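Local coordinates for protein aminopeptidase (Aneurinibacillus sp. AM-1, PDB 5IB9) that probably acts as a zinc-dependent aminopeptidase, releasing N-terminal residues from peptides, and carries a protease-associated domain beside its M28-family peptidase domain, at residues 88-93 and 191-196; 130-135 and 161-166; 115-120 and 141-146; 64-69 and 197-202; 79-84 and 149-154. All blocks are in the same frame, centred on the assembly; numbering follows the deposited sequence.

Interactions 1, 2, 3 and 5 lie in and around the protease-associated domain, and interaction 4 sits on the strands that lead from it toward the peptidase domain. Interaction 3 is the buried core, two parallel strands joined by backbone bonds and aliphatic side chains. Interaction 2 packs the helix that connects those strands against the chain leading into 165-169, and at its outer side it meets the second subunit. Interactions 1 and 4 both use the long strand 187-210 in antiparallel pairing; the first is partly buried, the second a surface contact with polar and charged side chains. Interaction 5, also at the surface, relies on charge and water rather than on strand pairing.

Interaction 1: 88-93 and 191-196; sequences SPNSDV and VKVAGA
S91 to V93 run antiparallel to V191 to V193, the short strand axes meeting at 159° and approaching to 4.3 Å. S91 pairs with V193 and V93 with V191 as hydrogen-bonded pairs, while D92 and K192 form the non-hydrogen-bonded pair between them. S91 N donates to V193 O and V193 N returns a bond to S91 O at 2.7 Å; V93 and V191 exchange the same two bonds, V191 N lying 2.7 Å from V93 O. The carbonyl oxygen of V191 is gripped twice, because S91 OG also donates to it at 3.0 Å. With chi1 at 67°, OG sits between the backbone N and the carbonyl carbon of its own residue, which carries the hydroxyl over one face of the V191 carbonyl while V93 N comes from the opposite face.

On that side of the sheet V93 and V191 lie side by side, V93 CG1 being 4.1 Å from V191 CB, and V193 CG1 packs 3.4 Å from P89 O. On the other side D92 and K192 run alongside each other in the same direction. The carboxylate rests against the lysine's methylenes, with D92 OD2 3.5 Å from K192 CG, and D92 OD1 stays 4.5 Å from K192 NZ, too far for a salt bridge; K192 NZ makes a long, weak ion pair with E70. K192 and A194 also bond through their backbones to T72 and E70, so strand 187-210 is paired along both edges here. This is antiparallel beta pairing that ties the start of strand 91-99 into the beta framework of the protease-associated domain.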
# COMPACT_ATOMS: atom_id res chain seq x y z
N SER A 88 0.28 17.58 -11.38
CA SER A 88 1.36 18.42 -11.92
C SER A 88 2.05 19.24 -10.84
O SER A 88 1.39 19.91 -10.05
CB SER A 88 0.81 19.35 -13.04
OG SER A 88 1.87 20.20 -13.49
N PRO A 89 3.39 19.26 -10.82
CA PRO A 89 4.18 20.16 -10.03
C PRO A 89 3.90 21.63 -10.47
O PRO A 89 3.33 21.85 -11.55
CB PRO A 89 5.59 19.70 -10.33
CG PRO A 89 5.47 18.29 -10.86
CD PRO A 89 4.22 18.30 -11.58
N ASN A 90 4.20 22.59 -9.60
CA ASN A 90 4.25 24.01 -10.04
C ASN A 90 5.51 24.28 -10.88
O ASN A 90 6.51 23.57 -10.79
CB ASN A 90 4.21 24.97 -8.85
CG ASN A 90 3.03 24.73 -7.94
OD1 ASN A 90 3.21 24.31 -6.75
ND2 ASN A 90 1.83 24.99 -8.45
N SER A 91 5.45 25.34 -11.68
CA SER A 91 6.63 25.85 -12.41
C SER A 91 6.40 27.31 -12.84
O SER A 91 5.28 27.85 -12.81
CB SER A 91 6.90 25.01 -13.68
OG SER A 91 5.83 25.21 -14.56
N ASP A 92 7.49 27.90 -13.30
CA ASP A 92 7.46 29.22 -13.89
C ASP A 92 8.68 29.24 -14.81
O ASP A 92 9.79 29.68 -14.43
CB ASP A 92 7.56 30.30 -12.81
CG ASP A 92 7.42 31.69 -13.39
OD1 ASP A 92 7.51 32.67 -12.60
OD2 ASP A 92 7.22 31.79 -14.64
N VAL A 93 8.51 28.71 -16.01
CA VAL A 93 9.64 28.50 -16.88
C VAL A 93 9.35 29.07 -18.27
O VAL A 93 8.27 28.90 -18.83
CB VAL A 93 10.06 27.00 -16.92
CG1 VAL A 93 8.87 26.13 -17.25
CG2 VAL A 93 11.19 26.77 -17.91
N VAL A 191 5.75 28.13 -19.43
CA VAL A 191 4.79 27.25 -18.70
C VAL A 191 4.80 27.67 -17.24
O VAL A 191 5.83 27.51 -16.53
CB VAL A 191 5.10 25.72 -18.82
CG1 VAL A 191 4.07 24.91 -18.00
CG2 VAL A 191 5.01 25.30 -20.28
N LYS A 192 3.69 28.25 -16.79
CA LYS A 192 3.60 28.71 -15.38
C LYS A 192 2.42 28.07 -14.69
O LYS A 192 1.26 28.24 -15.07
CB LYS A 192 3.55 30.24 -15.21
CG LYS A 192 4.03 30.71 -13.82
CD LYS A 192 3.74 32.16 -13.56
CE LYS A 192 3.76 32.47 -12.06
NZ LYS A 192 3.23 33.84 -11.84
N VAL A 193 2.76 27.28 -13.67
CA VAL A 193 1.73 26.54 -12.91
C VAL A 193 2.00 26.95 -11.50
O VAL A 193 3.15 26.86 -11.05
CB VAL A 193 1.88 24.99 -13.06
CG1 VAL A 193 0.94 24.24 -12.09
CG2 VAL A 193 1.53 24.54 -14.49
N ALA A 194 0.97 27.45 -10.83
CA ALA A 194 1.12 27.97 -9.48
C ALA A 194 -0.09 27.63 -8.57
O ALA A 194 -1.22 27.49 -9.06
CB ALA A 194 1.38 29.51 -9.52
N GLY A 195 0.21 27.40 -7.29
CA GLY A 195 -0.82 27.04 -6.31
C GLY A 195 -1.29 25.57 -6.23
O GLY A 195 -2.13 25.23 -5.38
N ALA A 196 -0.78 24.69 -7.09
CA ALA A 196 -0.99 23.24 -6.92
C ALA A 196 -0.32 22.74 -5.64
O ALA A 196 0.76 23.17 -5.27
CB ALA A 196 -0.44 22.46 -8.13

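Interaction 2: 130-135 and 161-166; sequences KVRNAA and ASFVAA
Apolar packing carries most of this contact, and V131 reaches across with both methyl groups. Its CG2 meets A166 CB at 3.6 Å, whereas CG1, anti to the backbone N (chi1 176°), is 3.8 Å from F163 CD1 and also lies against the backbone of V164. One helical turn on, A135 CB touches V164 CG1 at 3.9 Å and comes within 3.4 Å of S162 O.

The second kind of contact is between a charged group and a ring. The R132 chain bends at chi3 (-69°) and brings its guanidinium across F163 at a slant, with F163 CE1 over one guanidinium face, 3.6 Å from R132 NH1. The two planes are 33° apart. R132 CG meanwhile packs on S162 CB at 3.8 Å. Salt bridges to D129 and D160 hold the guanidinium from outside the two segments, and an alanine in place of R132 would probably leave both carboxylates without this mate and uncover the CE1 side of the F163 ring.

Polar links at the outer side pass to the second subunit: S162 OG hydrogen-bonds S162 OG of the second subunit, and K136 NZ of that subunit bonds A161 O. Within the contact, the buried V164 N has no partner. The helix is therefore held to 161-166 by shape and dispersion, while D129 and D160 hold R132 and the second subunit grips the 161-166 side.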
# COMPACT_ATOMS: atom_id res chain seq x y z
N LYS A 130 5.68 9.87 -19.99
CA LYS A 130 6.08 10.98 -20.89
C LYS A 130 6.69 12.06 -20.06
O LYS A 130 7.77 12.53 -20.39
CB LYS A 130 4.88 11.52 -21.65
CG LYS A 130 4.30 10.59 -22.70
CD LYS A 130 2.91 11.11 -23.05
CE LYS A 130 2.05 10.23 -24.03
NZ LYS A 130 2.71 10.03 -25.36
N VAL A 131 6.04 12.46 -18.96
CA VAL A 131 6.62 13.50 -18.10
C VAL A 131 7.97 13.04 -17.48
O VAL A 131 8.97 13.80 -17.43
CB VAL A 131 5.60 13.99 -17.04
CG1 VAL A 131 6.23 14.98 -16.09
CG2 VAL A 131 4.41 14.62 -17.74
N ARG A 132 8.00 11.83 -16.92
CA ARG A 132 9.25 11.38 -16.30
C ARG A 132 10.40 11.21 -17.33
O ARG A 132 11.54 11.60 -17.07
CB ARG A 132 9.03 10.05 -15.55
CG ARG A 132 8.45 10.19 -14.14
CD ARG A 132 8.41 8.81 -13.46
NE ARG A 132 7.41 7.98 -14.12
CZ ARG A 132 6.22 7.69 -13.61
NH1 ARG A 132 5.86 8.12 -12.38
NH2 ARG A 132 5.36 6.95 -14.33
N ASN A 133 10.09 10.67 -18.50
CA ASN A 133 11.12 10.51 -19.56
C ASN A 133 11.77 11.85 -19.94
O ASN A 133 13.00 11.95 -20.03
CB ASN A 133 10.55 9.81 -20.79
CG ASN A 133 10.09 8.36 -20.52
OD1 ASN A 133 9.21 7.85 -21.23
ND2 ASN A 133 10.63 7.75 -19.46
N ALA A 134 10.94 12.89 -20.09
CA ALA A 134 11.42 14.27 -20.40
C ALA A 134 12.18 14.91 -19.24
O ALA A 134 13.24 15.54 -19.44
CB ALA A 134 10.22 15.15 -20.86
N ALA A 135 11.63 14.75 -18.02
CA ALA A 135 12.26 15.29 -16.83
C ALA A 135 13.63 14.62 -16.55
O ALA A 135 14.53 15.26 -16.05
CB ALA A 135 11.34 15.15 -15.61
N ALA A 161 7.64 13.19 -7.32
CA ALA A 161 8.58 14.31 -7.38
C ALA A 161 9.59 14.15 -8.51
O ALA A 161 10.46 15.00 -8.73
CB ALA A 161 9.27 14.53 -6.02
N SER A 162 9.46 13.06 -9.26
CA SER A 162 10.20 12.93 -10.50
C SER A 162 9.59 13.83 -11.57
O SER A 162 10.28 14.21 -12.53
CB SER A 162 10.18 11.52 -11.00
OG SER A 162 10.31 10.71 -9.86
N PHE A 163 8.31 14.14 -11.41
CA PHE A 163 7.62 15.00 -12.40
C PHE A 163 8.13 16.45 -12.50
O PHE A 163 8.83 17.01 -11.63
CB PHE A 163 6.13 15.05 -12.14
CG PHE A 163 5.40 13.72 -12.19
CD1 PHE A 163 5.76 12.69 -13.07
CD2 PHE A 163 4.27 13.56 -11.39
CE1 PHE A 163 5.00 11.51 -13.11
CE2 PHE A 163 3.51 12.38 -11.44
CZ PHE A 163 3.90 11.36 -12.30
N VAL A 164 7.77 17.08 -13.62
CA VAL A 164 7.90 18.55 -13.70
C VAL A 164 6.57 18.97 -14.19
O VAL A 164 5.79 18.12 -14.58
CB VAL A 164 9.02 19.06 -14.67
CG1 VAL A 164 10.38 18.67 -14.15
CG2 VAL A 164 8.77 18.56 -16.10
N ALA A 165 6.28 20.28 -14.20
CA ALA A 165 4.95 20.73 -14.56
C ALA A 165 4.53 20.16 -15.92
O ALA A 165 5.36 20.08 -16.85
CB ALA A 165 4.89 22.29 -14.54
N ALA A 166 3.26 19.79 -16.05
CA ALA A 166 2.76 19.15 -17.24
C ALA A 166 1.41 19.75 -17.53
O ALA A 166 0.55 19.81 -16.63
CB ALA A 166 2.64 17.65 -17.01

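Interaction 3: 115-120 and 141-146; sequences GKIALI and AVIIYN
L119 and I143 meet on one face of this parallel strand pair, L119 CD1 lying 3.7 Å from I143 CG2 as the two side chains cross at a slant. The same face continues through I117, whose CG2 is 3.9 Å from I143 CD1. Opposite, I120 CD1 presses on V142 CG1 at 3.6 Å. Further along, L119 CG packs 3.8 Å from Y145 CD2, the two side chains perpendicular; the ring is placed there by a chi1 of 64°, which sets CG between the backbone N and the carbonyl carbon.

L177 and L181 of helix 171-182, with V191 of strand 187-210, cover the face of I117, L119 and I143; A134 and K130 of helix 127-136 pack on A118 and I120.

Between these apolar layers run the backbone bonds, from A118 N to A141 O, I143 N to A118 O at 2.8 Å, I120 N to I143 O, and Y145 N to I120 O. The I143 N bond is nearly straight, 174° at its hydrogen. CA-H groups add weaker contacts, among them I144 CA to I120 O at 3.1 Å. At the outer edge K116 NZ forms a salt bridge with E96, and the buried A141 N has no partner.

Strands 117-121 and 141-145, with helix 127-136 between them, make a beta-alpha-beta unit of the protease-associated domain. Hydrogen bonding between the strands is wholly main-chain, leaving side chains to form a hydrophobic interior.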
# COMPACT_ATOMS: atom_id res chain seq x y z
N GLY A 115 16.83 22.26 -19.33
CA GLY A 115 16.44 23.66 -19.21
C GLY A 115 15.29 24.02 -20.15
O GLY A 115 14.75 25.12 -20.05
N LYS A 116 14.85 23.07 -20.96
CA LYS A 116 13.87 23.34 -22.00
C LYS A 116 12.48 22.76 -21.72
O LYS A 116 12.27 22.12 -20.69
CB LYS A 116 14.45 22.79 -23.29
CG LYS A 116 15.75 23.62 -23.73
CD LYS A 116 16.42 22.98 -24.95
CE LYS A 116 17.78 23.65 -25.22
NZ LYS A 116 17.71 25.18 -25.19
N ILE A 117 11.51 23.00 -22.63
CA ILE A 117 10.13 22.55 -22.38
C ILE A 117 9.89 21.51 -23.43
O ILE A 117 10.19 21.77 -24.61
CB ILE A 117 9.12 23.71 -22.53
CG1 ILE A 117 9.37 24.74 -21.43
CG2 ILE A 117 7.70 23.21 -22.44
CD1 ILE A 117 8.69 26.07 -21.73
N ALA A 118 9.42 20.30 -23.06
CA ALA A 118 9.17 19.28 -24.06
C ALA A 118 7.76 19.36 -24.61
O ALA A 118 6.85 19.57 -23.85
CB ALA A 118 9.39 17.91 -23.47
N LEU A 119 7.60 19.24 -25.93
CA LEU A 119 6.29 19.11 -26.57
C LEU A 119 6.14 17.66 -26.93
O LEU A 119 7.00 17.09 -27.62
CB LEU A 119 6.27 19.93 -27.86
CG LEU A 119 4.87 19.98 -28.54
CD1 LEU A 119 3.79 20.81 -27.80
CD2 LEU A 119 5.06 20.55 -29.97
N ILE A 120 5.04 17.05 -26.48
CA ILE A 120 4.93 15.62 -26.56
C ILE A 120 3.51 15.35 -26.97
O ILE A 120 2.56 16.02 -26.48
CB ILE A 120 5.10 14.94 -25.18
CG1 ILE A 120 6.44 15.31 -24.52
CG2 ILE A 120 5.00 13.44 -25.36
CD1 ILE A 120 6.72 14.60 -23.14
N ALA A 141 9.56 21.68 -17.98
CA ALA A 141 8.12 21.53 -18.08
C ALA A 141 7.80 20.73 -19.32
O ALA A 141 8.64 20.55 -20.20
CB ALA A 141 7.43 22.90 -18.10
N VAL A 142 6.58 20.25 -19.39
CA VAL A 142 6.12 19.37 -20.48
C VAL A 142 4.77 19.88 -20.95
O VAL A 142 3.91 20.26 -20.15
CB VAL A 142 6.00 17.90 -20.04
CG1 VAL A 142 5.31 17.16 -21.02
CG2 VAL A 142 7.40 17.33 -19.75
N ILE A 143 4.63 20.02 -22.27
CA ILE A 143 3.33 20.30 -22.87
C ILE A 143 2.91 19.08 -23.68
O ILE A 143 3.62 18.59 -24.58
CB ILE A 143 3.36 21.53 -23.79
CG1 ILE A 143 3.66 22.80 -23.01
CG2 ILE A 143 2.04 21.65 -24.61
CD1 ILE A 143 4.20 23.95 -23.92
N ILE A 144 1.77 18.48 -23.30
CA ILE A 144 1.31 17.32 -23.98
C ILE A 144 0.12 17.74 -24.86
O ILE A 144 -0.75 18.53 -24.44
CB ILE A 144 0.91 16.16 -22.98
CG1 ILE A 144 2.11 15.76 -22.12
CG2 ILE A 144 0.47 14.99 -23.82
CD1 ILE A 144 1.79 14.80 -21.05
N TYR A 145 0.12 17.30 -26.11
CA TYR A 145 -0.98 17.68 -26.98
C TYR A 145 -1.85 16.50 -27.41
O TYR A 145 -1.38 15.33 -27.58
CB TYR A 145 -0.53 18.51 -28.20
CG TYR A 145 0.38 17.83 -29.20
CD1 TYR A 145 -0.13 17.33 -30.39
CD2 TYR A 145 1.78 17.80 -29.02
CE1 TYR A 145 0.70 16.76 -31.36
CE2 TYR A 145 2.64 17.21 -29.98
CZ TYR A 145 2.09 16.72 -31.17
OH TYR A 145 2.88 16.12 -32.15
N ASN A 146 -3.14 16.81 -27.58
CA ASN A 146 -4.18 15.77 -27.75
C ASN A 146 -4.05 14.95 -29.04
O ASN A 146 -3.45 15.38 -30.05
CB ASN A 146 -5.59 16.36 -27.58
CG ASN A 146 -6.56 15.37 -26.93
OD1 ASN A 146 -6.26 14.16 -26.79
ND2 ASN A 146 -7.73 15.87 -26.56

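Interaction 4: 64-69 and 197-202; sequences GYTAPS and EVKTLT
Antiparallel pairing of strand 55-66 with the long strand 187-210 brings G64 to T66 against E197 to K199. G64 N donates to K199 O at 2.7 Å and K199 N returns a bond to G64 O; T66 N reaches E197 O, also at 2.7 Å, and E197 N bonds T66 O. Y65 and V198 form the non-hydrogen-bonded pair between them, V198 CG2 coming to the edge of the tyrosine ring, 4.0 Å from Y65 CD1. The ring's hydroxyl is tied to S88 O.

Strand 187-210 reaches from the protease-associated domain toward the peptidase domain, and the side chain of L201 is about 11 Å from a bound zinc ion. L201 CD1 sits 3.8 Å from G64 CA, where a beta carbon on G64 would collide with it.

On the face of T66 and E197, T66 CB packs 3.4 Å from E197 CG. K199 runs square across T66, its chain bent at chi4 (-81°), which leaves NZ 3.3 Å from T66 OG1 and above the plane of the Y65-T66 peptide. A methionine in place of K199 would probably leave T66 OG1 and Y65 O without the positive charge now beside them. Beyond the paired residues, L201 bonds through its backbone to F62.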
# COMPACT_ATOMS: atom_id res chain seq x y z
N GLY A 64 -3.85 13.39 -2.14
CA GLY A 64 -4.83 14.14 -2.90
C GLY A 64 -4.11 15.30 -3.58
O GLY A 64 -2.93 15.58 -3.30
N TYR A 65 -4.79 15.93 -4.52
CA TYR A 65 -4.19 17.04 -5.26
C TYR A 65 -5.14 18.22 -5.18
O TYR A 65 -6.32 18.07 -5.47
CB TYR A 65 -4.03 16.62 -6.72
CG TYR A 65 -3.29 17.61 -7.63
CD1 TYR A 65 -1.96 17.90 -7.42
CD2 TYR A 65 -3.94 18.19 -8.72
CE1 TYR A 65 -1.26 18.78 -8.29
CE2 TYR A 65 -3.23 19.07 -9.60
CZ TYR A 65 -1.93 19.35 -9.36
OH TYR A 65 -1.26 20.22 -10.21
N THR A 66 -4.62 19.39 -4.83
CA THR A 66 -5.36 20.61 -5.07
C THR A 66 -4.82 21.20 -6.38
O THR A 66 -3.65 21.55 -6.45
CB THR A 66 -5.19 21.62 -3.95
OG1 THR A 66 -5.67 21.02 -2.73
CG2 THR A 66 -6.03 22.88 -4.22
N ALA A 67 -5.73 21.29 -7.36
CA ALA A 67 -5.55 21.93 -8.68
C ALA A 67 -5.05 23.36 -8.61
O ALA A 67 -5.48 24.13 -7.75
CB ALA A 67 -6.84 21.83 -9.53
N PRO A 68 -4.10 23.73 -9.51
CA PRO A 68 -3.43 25.04 -9.46
C PRO A 68 -4.42 26.18 -9.74
O PRO A 68 -5.39 26.01 -10.50
CB PRO A 68 -2.34 24.94 -10.56
CG PRO A 68 -2.75 23.84 -11.43
CD PRO A 68 -3.55 22.87 -10.58
N SER A 69 -4.17 27.30 -9.07
CA SER A 69 -4.99 28.50 -9.18
C SER A 69 -4.58 29.34 -10.41
O SER A 69 -5.38 30.10 -10.95
CB SER A 69 -4.91 29.33 -7.89
OG SER A 69 -3.57 29.54 -7.44
N GLU A 197 -0.98 21.80 -4.96
CA GLU A 197 -0.41 21.16 -3.76
C GLU A 197 -0.90 19.70 -3.71
O GLU A 197 -1.95 19.38 -4.22
CB GLU A 197 -0.76 21.95 -2.48
CG GLU A 197 -2.24 22.40 -2.46
CD GLU A 197 -2.50 23.78 -1.78
OE1 GLU A 197 -3.38 23.86 -0.89
OE2 GLU A 197 -1.85 24.79 -2.15
N VAL A 198 -0.05 18.85 -3.14
CA VAL A 198 -0.39 17.46 -2.83
C VAL A 198 -0.59 17.46 -1.30
O VAL A 198 0.13 18.11 -0.58
CB VAL A 198 0.76 16.52 -3.29
CG1 VAL A 198 0.66 15.15 -2.64
CG2 VAL A 198 0.73 16.36 -4.84
N LYS A 199 -1.63 16.79 -0.81
CA LYS A 199 -1.93 16.79 0.65
C LYS A 199 -2.41 15.38 0.91
O LYS A 199 -3.03 14.74 0.04
CB LYS A 199 -3.11 17.71 0.93
CG LYS A 199 -4.21 17.44 -0.11
CD LYS A 199 -5.17 18.61 -0.31
CE LYS A 199 -6.51 18.08 -0.87
NZ LYS A 199 -6.52 17.83 -2.36
N THR A 200 -2.14 14.89 2.12
CA THR A 200 -2.56 13.50 2.45
C THR A 200 -4.00 13.54 2.88
O THR A 200 -4.39 14.35 3.73
CB THR A 200 -1.67 12.91 3.62
OG1 THR A 200 -0.34 12.79 3.16
CG2 THR A 200 -2.16 11.49 4.14
N LEU A 201 -4.82 12.64 2.29
CA LEU A 201 -6.24 12.57 2.63
C LEU A 201 -6.53 11.15 3.12
O LEU A 201 -5.71 10.23 3.01
CB LEU A 201 -7.09 12.82 1.38
CG LEU A 201 -6.94 14.16 0.67
CD1 LEU A 201 -7.81 14.10 -0.62
CD2 LEU A 201 -7.39 15.25 1.61
N THR A 202 -7.68 11.04 3.79
CA THR A 202 -8.08 9.68 4.22
C THR A 202 -9.46 9.41 3.61
O THR A 202 -10.38 10.23 3.64
CB THR A 202 -8.32 9.70 5.76
OG1 THR A 202 -7.07 10.03 6.38
CG2 THR A 202 -8.70 8.30 6.27

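Interaction 5: 79-84 and 149-154; sequences KKEGEA and DGKLNG
E83 and K151 cross at about a right angle, their charged ends drawn together. E83 OE2 and K151 NZ form a long salt bridge of 3.8 Å, and a water bridges the same two atoms, donating to E83 OE2 at 2.6 Å while accepting from K151 NZ at 3.1 Å. The lysine chain is extended beyond CG and runs out from its loop, whereas E83 bends back at chi2 (-72°), which turns its carboxylate toward the K151 ammonium.

E81 comes to the same lysine, likewise perpendicular to it. Its OE2 touches K151 CE at 3.4 Å and remains 4.0 Å from K151 NZ, near enough to feel its charge but not paired with it. Two carboxylates thus flank one ammonium group, which would probably favour its protonated state.

The contact joins the short strand 83-84, paired at its edge with strand 165-169, to the loop between strands 141-145 and 165-169 of the protease-associated domain. N153 in that loop has its side chain about 10 Å from the bound inhibitor, so this corner of the domain faces the active-site side of the molecule.

E83 CB packs 3.3 Å from L152 O, a buried oxygen with no polar partner. L152 itself packs on F85, R122 and N146. A second water joins the backbones, donating to A84 O at 2.8 Å and accepting from G154 N.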
# COMPACT_ATOMS: atom_id res chain seq x y z
N LYS A 79 -0.72 34.01 -25.56
CA LYS A 79 -1.21 33.08 -24.51
C LYS A 79 -2.08 31.97 -25.11
O LYS A 79 -2.77 32.19 -26.09
CB LYS A 79 -1.92 33.84 -23.37
CG LYS A 79 -0.94 34.73 -22.57
CD LYS A 79 -1.65 35.72 -21.66
CE LYS A 79 -0.95 37.10 -21.67
NZ LYS A 79 -1.69 38.13 -20.86
N LYS A 80 -1.99 30.77 -24.54
CA LYS A 80 -2.68 29.59 -25.09
C LYS A 80 -3.53 28.89 -24.00
O LYS A 80 -3.28 29.06 -22.80
CB LYS A 80 -1.65 28.62 -25.71
CG LYS A 80 -1.34 28.78 -27.22
CD LYS A 80 -1.11 30.25 -27.63
CE LYS A 80 -0.49 30.44 -29.02
NZ LYS A 80 -1.06 29.58 -30.12
N GLU A 81 -4.52 28.12 -24.44
CA GLU A 81 -5.44 27.38 -23.55
C GLU A 81 -4.79 26.16 -22.95
O GLU A 81 -4.62 25.14 -23.65
CB GLU A 81 -6.65 26.87 -24.32
CG GLU A 81 -7.97 27.52 -24.01
CD GLU A 81 -9.11 26.88 -24.79
OE1 GLU A 81 -9.96 27.62 -25.33
OE2 GLU A 81 -9.14 25.62 -24.89
N GLY A 82 -4.49 26.22 -21.65
CA GLY A 82 -3.80 25.12 -20.97
C GLY A 82 -4.53 24.47 -19.80
O GLY A 82 -5.03 25.17 -18.91
N GLU A 83 -4.55 23.13 -19.80
CA GLU A 83 -5.09 22.32 -18.68
C GLU A 83 -3.96 21.57 -17.94
O GLU A 83 -3.39 20.61 -18.52
CB GLU A 83 -6.11 21.27 -19.21
CG GLU A 83 -7.39 21.85 -19.89
CD GLU A 83 -8.38 22.48 -18.89
OE1 GLU A 83 -9.15 21.71 -18.27
OE2 GLU A 83 -8.39 23.73 -18.73
N ALA A 84 -3.64 21.97 -16.70
CA ALA A 84 -2.71 21.20 -15.83
C ALA A 84 -3.16 19.76 -15.63
O ALA A 84 -4.35 19.48 -15.32
CB ALA A 84 -2.52 21.87 -14.48
N ASP A 149 -10.18 14.84 -30.57
CA ASP A 149 -10.98 16.08 -30.48
C ASP A 149 -10.95 16.64 -29.04
O ASP A 149 -10.65 15.89 -28.10
CB ASP A 149 -12.46 15.86 -30.92
CG ASP A 149 -12.62 15.00 -32.23
OD1 ASP A 149 -13.75 15.00 -32.81
OD2 ASP A 149 -11.65 14.33 -32.67
N GLY A 150 -11.29 17.92 -28.89
CA GLY A 150 -11.49 18.57 -27.58
C GLY A 150 -10.30 18.63 -26.61
O GLY A 150 -9.19 18.14 -26.92
N LYS A 151 -10.55 19.25 -25.45
CA LYS A 151 -9.56 19.47 -24.39
C LYS A 151 -8.85 18.21 -23.88
O LYS A 151 -9.41 17.10 -23.91
CB LYS A 151 -10.15 20.24 -23.21
CG LYS A 151 -10.55 21.68 -23.50
CD LYS A 151 -10.68 22.51 -22.23
CE LYS A 151 -10.95 23.99 -22.53
NZ LYS A 151 -10.90 24.90 -21.33
N LEU A 152 -7.60 18.39 -23.44
CA LEU A 152 -6.80 17.32 -22.83
C LEU A 152 -6.68 17.54 -21.32
O LEU A 152 -5.94 18.38 -20.82
CB LEU A 152 -5.41 17.13 -23.49
CG LEU A 152 -4.55 16.01 -22.91
CD1 LEU A 152 -5.26 14.67 -23.02
CD2 LEU A 152 -3.20 15.94 -23.62
N ASN A 153 -7.50 16.78 -20.61
CA ASN A 153 -7.49 16.75 -19.16
C ASN A 153 -7.04 15.35 -18.89
O ASN A 153 -7.29 14.44 -19.70
CB ASN A 153 -8.90 16.96 -18.63
CG ASN A 153 -9.46 18.30 -19.00
OD1 ASN A 153 -9.08 19.32 -18.44
ND2 ASN A 153 -10.37 18.31 -19.95
N GLY A 154 -6.35 15.16 -17.79
CA GLY A 154 -5.88 13.83 -17.48
C GLY A 154 -5.09 13.91 -16.21
O GLY A 154 -5.09 14.94 -15.54
O HOH W 1 -10.79 24.74 -18.26
O HOH W 2 -6.41 17.76 -16.15